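Local coordinates for DNA translocase coupling protein (Clostridium perfringens, PDB 6O1W), which probably acts as an ATP-driven, membrane-anchored DNA translocase that binds DNA and couples it to the transfer machinery during plasmid conjugation, at residues Leu98-Asp102 / Lys103-Glu107; Lys284-Gly288 / Gln289-Asn293. All blocks are in the same frame, centred on the assembly; numbering follows the deposited sequence.

Interaction 1. Residues Leu98-Asp102 / Lys103-Glu107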
loop_
_atom_site.group_PDB
_atom_site.type_symbol
_atom_site.label_atom_id
_atom_site.label_comp_id
_atom_site.label_asym_id
_atom_site.label_seq_id
_atom_site.Cartn_x
_atom_site.Cartn_y
_atom_site.Cartn_z
ATOM N N LEU A 98 -5.098 13.042 5.874
ATOM C CA LEU A 98 -6.173 12.301 6.511
ATOM C C LEU A 98 -5.634 11.713 7.810
ATOM O O LEU A 98 -5.073 10.608 7.812
ATOM C CB LEU A 98 -6.659 11.215 5.535
ATOM C CG LEU A 98 -7.810 10.353 5.930
ATOM C CD1 LEU A 98 -9.119 11.143 5.904
ATOM C CD2 LEU A 98 -7.881 9.162 5.012
ATOM N N PRO A 99 -5.739 12.478 8.921
ATOM C CA PRO A 99 -5.230 11.966 10.202
ATOM C C PRO A 99 -6.000 10.741 10.666
ATOM O O PRO A 99 -7.202 10.649 10.441
ATOM C CB PRO A 99 -5.445 13.143 11.172
ATOM C CG PRO A 99 -6.519 13.975 10.544
ATOM C CD PRO A 99 -6.333 13.831 9.069
ATOM N N TRP A 100 -5.310 9.813 11.331
ATOM C CA TRP A 100 -5.954 8.650 11.917
ATOM C C TRP A 100 -6.876 9.109 13.040
ATOM O O TRP A 100 -6.596 10.105 13.704
ATOM C CB TRP A 100 -4.909 7.677 12.502
ATOM C CG TRP A 100 -5.532 6.616 13.370
ATOM C CD1 TRP A 100 -5.539 6.571 14.736
ATOM C CD2 TRP A 100 -6.401 5.561 12.929
ATOM N NE1 TRP A 100 -6.293 5.503 15.171
ATOM C CE2 TRP A 100 -6.845 4.873 14.081
ATOM C CE3 TRP A 100 -6.859 5.139 11.669
ATOM C CZ2 TRP A 100 -7.672 3.752 14.005
ATOM C CZ3 TRP A 100 -7.676 4.025 11.598
ATOM C CH2 TRP A 100 -8.108 3.371 12.760
ATOM N N ASP A 101 -7.959 8.364 13.274
ATOM C CA ASP A 101 -8.874 8.607 14.381
ATOM C C ASP A 101 -9.472 7.248 14.789
ATOM O O ASP A 101 -9.858 6.462 13.927
ATOM C CB ASP A 101 -9.952 9.621 13.994
ATOM C CG ASP A 101 -10.802 10.095 15.153
ATOM O OD1 ASP A 101 -11.472 9.242 15.793
ATOM O OD2 ASP A 101 -10.810 11.309 15.417
ATOM N N ASP A 102 -9.570 6.987 16.098
ATOM C CA ASP A 102 -10.089 5.715 16.614
ATOM C C ASP A 102 -11.551 5.414 16.190
ATOM O O ASP A 102 -11.982 4.263 16.294
ATOM C CB ASP A 102 -9.895 5.620 18.150
ATOM C CG ASP A 102 -8.563 4.985 18.597
ATOM O OD1 ASP A 102 -7.675 4.773 17.736
ATOM O OD2 ASP A 102 -8.418 4.695 19.798
ATOM N N LYS A 103 -12.269 6.415 15.624
ATOM C CA LYS A 103 -13.644 6.258 15.129
ATOM C C LYS A 103 -13.727 5.317 13.910
ATOM O O LYS A 103 -14.800 4.752 13.649
ATOM C CB LYS A 103 -14.274 7.629 14.803
ATOM C CG LYS A 103 -13.783 8.276 13.506
ATOM C CD LYS A 103 -14.532 9.566 13.185
ATOM C CE LYS A 103 -13.962 10.247 11.965
ATOM N NZ LYS A 103 -14.841 11.351 11.489
ATOM N N TYR A 104 -12.598 5.163 13.169
ATOM C CA TYR A 104 -12.490 4.297 11.999
ATOM C C TYR A 104 -12.364 2.805 12.345
ATOM O O TYR A 104 -12.608 1.973 11.473
ATOM C CB TYR A 104 -11.343 4.740 11.076
ATOM C CG TYR A 104 -11.475 6.155 10.551
ATOM C CD1 TYR A 104 -12.448 6.485 9.614
ATOM C CD2 TYR A 104 -10.563 7.141 10.914
ATOM C CE1 TYR A 104 -12.552 7.779 9.103
ATOM C CE2 TYR A 104 -10.661 8.437 10.420
ATOM C CZ TYR A 104 -11.663 8.755 9.520
ATOM O OH TYR A 104 -11.739 10.022 9.006
ATOM N N ILE A 105 -11.998 2.468 13.598
ATOM C CA ILE A 105 -11.841 1.083 14.043
ATOM C C ILE A 105 -13.131 0.307 13.816
ATOM O O ILE A 105 -14.192 0.717 14.295
ATOM C CB ILE A 105 -11.320 0.970 15.506
ATOM C CG1 ILE A 105 -9.863 1.421 15.593
ATOM C CG2 ILE A 105 -11.468 -0.469 16.044
ATOM C CD1 ILE A 105 -9.342 1.598 16.941
ATOM N N GLU A 106 -13.028 -0.798 13.060
ATOM C CA GLU A 106 -14.144 -1.678 12.710
ATOM C C GLU A 106 -14.512 -2.576 13.852
ATOM O O GLU A 106 -13.647 -3.041 14.603
ATOM C CB GLU A 106 -13.805 -2.538 11.487
ATOM C CG GLU A 106 -13.550 -1.734 10.222
ATOM C CD GLU A 106 -14.742 -1.008 9.628
ATOM O OE1 GLU A 106 -15.773 -1.667 9.371
ATOM O OE2 GLU A 106 -14.639 0.220 9.401
ATOM N N GLU A 107 -15.810 -2.866 13.938
ATOM C CA GLU A 107 -16.429 -3.735 14.938
ATOM C C GLU A 107 -16.115 -5.184 14.606
ATOM O O GLU A 107 -15.815 -5.986 15.503
ATOM C CB GLU A 107 -17.955 -3.463 15.011
ATOM C CG GLU A 107 -18.709 -3.497 13.675
ATOM C CD GLU A 107 -18.831 -2.227 12.838
ATOM O OE1 GLU A 107 -17.952 -1.338 12.937
ATOM O OE2 GLU A 107 -19.810 -2.135 12.061
#
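Tyr104 folds back over the turn that begins at Asp101, and its backbone and its ring both take part. Tyr104 N donates to Asp101 O at 3.1 Å, almost straight, and the next bond, Ile105 N to Asp102 O at 3.2 Å, continues the 3-10 winding. The side chain of Asp101 adds a third: its OD1 accepts Lys103 N at 2.9 Å through the anti lone pair, which makes an Asx turn. With CG beside the backbone N (chi1 -59°), the ring of Tyr104 reaches back alongside Asp101, CE2 lying 3.8 Å from Asp101 CB. Lys103 helps to cover it: its CG stands over the centre of one ring face, while the rest of the chain runs out extended.

On the inner side, the six-membered ring of Trp100 meets Tyr104 obliquely, planes at 47°, CZ3 being 3.8 Å from Tyr104 CB. Ile105 comes in at the edge of the same indole, its CG1 3.6 Å from Trp100 CZ2. Asp102 lies side by side with Ile105, and its OD1 is gripped by two indole N-H groups, Trp100 NE1 at 3.0 Å and that of Trp151, which helps to hold both indoles in place.

The turn belongs to the loop between strands 82-89 and 111-116. Trp100 plugs it against Cys148 and Gln152 of helix 142-155, with Phe341 and His348 meeting the indole edge-to-face, while Leu98 and Trp100 share backbone hydrogen bonds with Tyr342, just beyond strand 334-340 and its Ala340, an ATP contact when nucleotide, absent here, is bound.

Interaction 2. Residues Lys284-Gly288 / Gln289-Asn293; sequences KVITG and QIKNN
Thr287 O takes the amide of Lys291 at 3.1 Å from Lys291 N, with an N-H...O angle of 166° and the donor tilted 25° from the carbonyl plane; this is the first-turn bond of a short helix. Thr287 itself is the N-cap. Its OG1, set between the backbone N and the carbonyl carbon (chi1 61°), faces the helix start and accepts Ile290 N in a capping bond that is weak, at 3.4 Å from OG1 to N, though straight. The same hydroxyl oxygen also lies against the side chain of Ile290, 3.6 Å from CG1. One residue before the cap, Ile286 leans its CG2 branch on the aliphatic part of Lys291, 3.9 Å from CG, and meets Ile290 CG2 at 4.2 Å, the two isoleucines crossing at about a right angle. Ile286 and Lys291 hold the positions of a hydrophobic staple, the residue before the N-cap and the fourth after it, but the contact is only staple-like because lysine methylenes replace an apolar side chain. The ammonium of Lys291 is directed beyond this contact and comes close to Arg297, a like charge.

The capped helix follows strand 272-278 by way of a loop. Val285 packs on Ala237 and Met240 of helix 237-240, and Ile286 on Ile310 and Val311 of helix 305-312. From the helix itself, Gln289 touches Ser261 of the long helix 247-266, and Asn293 O is hydrogen-bonded to Arg268, just beyond it.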
loop_
_atom_site.group_PDB
_atom_site.type_symbol
_atom_site.label_atom_id
_atom_site.label_comp_id
_atom_site.label_asym_id
_atom_site.label_seq_id
_atom_site.Cartn_x
_atom_site.Cartn_y
_atom_site.Cartn_z
ATOM N N LYS A 284 14.631 -9.959 -6.134
ATOM C CA LYS A 284 15.287 -10.880 -5.196
ATOM C C LYS A 284 14.613 -10.845 -3.838
ATOM O O LYS A 284 14.695 -11.830 -3.094
ATOM C CB LYS A 284 16.768 -10.520 -5.021
ATOM C CG LYS A 284 17.703 -11.142 -6.060
ATOM C CD LYS A 284 18.781 -10.154 -6.554
ATOM C CE LYS A 284 19.701 -9.570 -5.493
ATOM N NZ LYS A 284 19.931 -8.112 -5.701
ATOM N N VAL A 285 13.956 -9.705 -3.508
ATOM C CA VAL A 285 13.294 -9.468 -2.223
ATOM C C VAL A 285 11.801 -9.748 -2.340
ATOM O O VAL A 285 11.272 -10.521 -1.543
ATOM C CB VAL A 285 13.650 -8.057 -1.661
ATOM C CG1 VAL A 285 12.741 -7.641 -0.499
ATOM C CG2 VAL A 285 15.128 -7.999 -1.247
ATOM N N ILE A 286 11.128 -9.135 -3.328
ATOM C CA ILE A 286 9.707 -9.388 -3.619
ATOM C C ILE A 286 9.723 -10.474 -4.699
ATOM O O ILE A 286 9.656 -10.174 -5.890
ATOM C CB ILE A 286 8.945 -8.122 -4.085
ATOM C CG1 ILE A 286 9.133 -6.943 -3.090
ATOM C CG2 ILE A 286 7.448 -8.460 -4.362
ATOM C CD1 ILE A 286 8.550 -5.569 -3.555
ATOM N N THR A 287 9.917 -11.723 -4.273
ATOM C CA THR A 287 10.001 -12.872 -5.170
ATOM C C THR A 287 8.602 -13.250 -5.699
ATOM O O THR A 287 7.596 -12.625 -5.323
ATOM C CB THR A 287 10.633 -14.070 -4.425
ATOM O OG1 THR A 287 9.810 -14.411 -3.305
ATOM C CG2 THR A 287 12.087 -13.819 -3.981
ATOM N N GLY A 288 8.564 -14.287 -6.547
ATOM C CA GLY A 288 7.339 -14.855 -7.095
ATOM C C GLY A 288 6.530 -15.545 -6.013
ATOM O O GLY A 288 5.307 -15.516 -6.057
ATOM N N GLN A 289 7.200 -16.129 -5.006
ATOM C CA GLN A 289 6.514 -16.782 -3.888
ATOM C C GLN A 289 5.768 -15.738 -3.031
ATOM O O GLN A 289 4.611 -15.967 -2.671
ATOM C CB GLN A 289 7.493 -17.603 -3.040
ATOM C CG GLN A 289 6.802 -18.414 -1.939
ATOM C CD GLN A 289 6.779 -19.910 -2.181
ATOM O OE1 GLN A 289 7.737 -20.504 -2.701
ATOM N NE2 GLN A 289 5.687 -20.559 -1.774
ATOM N N ILE A 290 6.421 -14.590 -2.734
ATOM C CA ILE A 290 5.818 -13.487 -1.993
ATOM C C ILE A 290 4.603 -12.997 -2.804
ATOM O O ILE A 290 3.515 -12.915 -2.265
ATOM C CB ILE A 290 6.851 -12.333 -1.749
ATOM C CG1 ILE A 290 7.972 -12.749 -0.750
ATOM C CG2 ILE A 290 6.170 -11.004 -1.342
ATOM C CD1 ILE A 290 7.569 -12.967 0.767
ATOM N N LYS A 291 4.788 -12.733 -4.099
ATOM C CA LYS A 291 3.715 -12.259 -4.951
ATOM C C LYS A 291 2.551 -13.223 -5.047
ATOM O O LYS A 291 1.413 -12.782 -4.964
ATOM C CB LYS A 291 4.228 -11.866 -6.345
ATOM C CG LYS A 291 4.809 -10.452 -6.414
ATOM C CD LYS A 291 5.233 -10.103 -7.852
ATOM C CE LYS A 291 4.299 -9.132 -8.551
ATOM N NZ LYS A 291 2.898 -9.630 -8.669
ATOM N N ASN A 292 2.815 -14.532 -5.182
ATOM C CA ASN A 292 1.740 -15.521 -5.296
ATOM C C ASN A 292 0.951 -15.690 -3.990
ATOM O O ASN A 292 -0.198 -16.123 -4.042
ATOM C CB ASN A 292 2.277 -16.883 -5.797
ATOM C CG ASN A 292 2.987 -16.859 -7.144
ATOM O OD1 ASN A 292 2.739 -16.019 -8.018
ATOM N ND2 ASN A 292 3.915 -17.780 -7.339
ATOM N N ASN A 293 1.528 -15.311 -2.831
ATOM C CA ASN A 293 0.829 -15.539 -1.567
ATOM C C ASN A 293 0.487 -14.293 -0.770
ATOM O O ASN A 293 -0.158 -14.412 0.270
ATOM C CB ASN A 293 1.610 -16.525 -0.698
ATOM C CG ASN A 293 1.865 -17.850 -1.367
ATOM O OD1 ASN A 293 3.002 -18.277 -1.525
ATOM N ND2 ASN A 293 0.823 -18.517 -1.789
#

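In the fold
Both interactions are local turns that start a helical winding. Interaction 1 opens a 3-10 turn with an aspartate side chain, interaction 2 an alpha-helix with a threonine cap. Their centres lie 31 Å apart, on opposite sides of the chain's centre. Each is partly buried, its hydrophobic side inward: aromatic rings against helix 142-155 for 98-107, branched aliphatic chains against helices 237-240 and 305-312 for 284-293. This piece holds the FtsK/SpoIIIE-family ATPase part of a longer membrane protein. Interaction 2 lies between two strands of its P-loop sheet, interaction 1 before strand 111-116, both near the nucleotide site, empty here: side chains are about 7 Å apart for Trp100 and Val144, about 9 Å for Ile286 and Lys142.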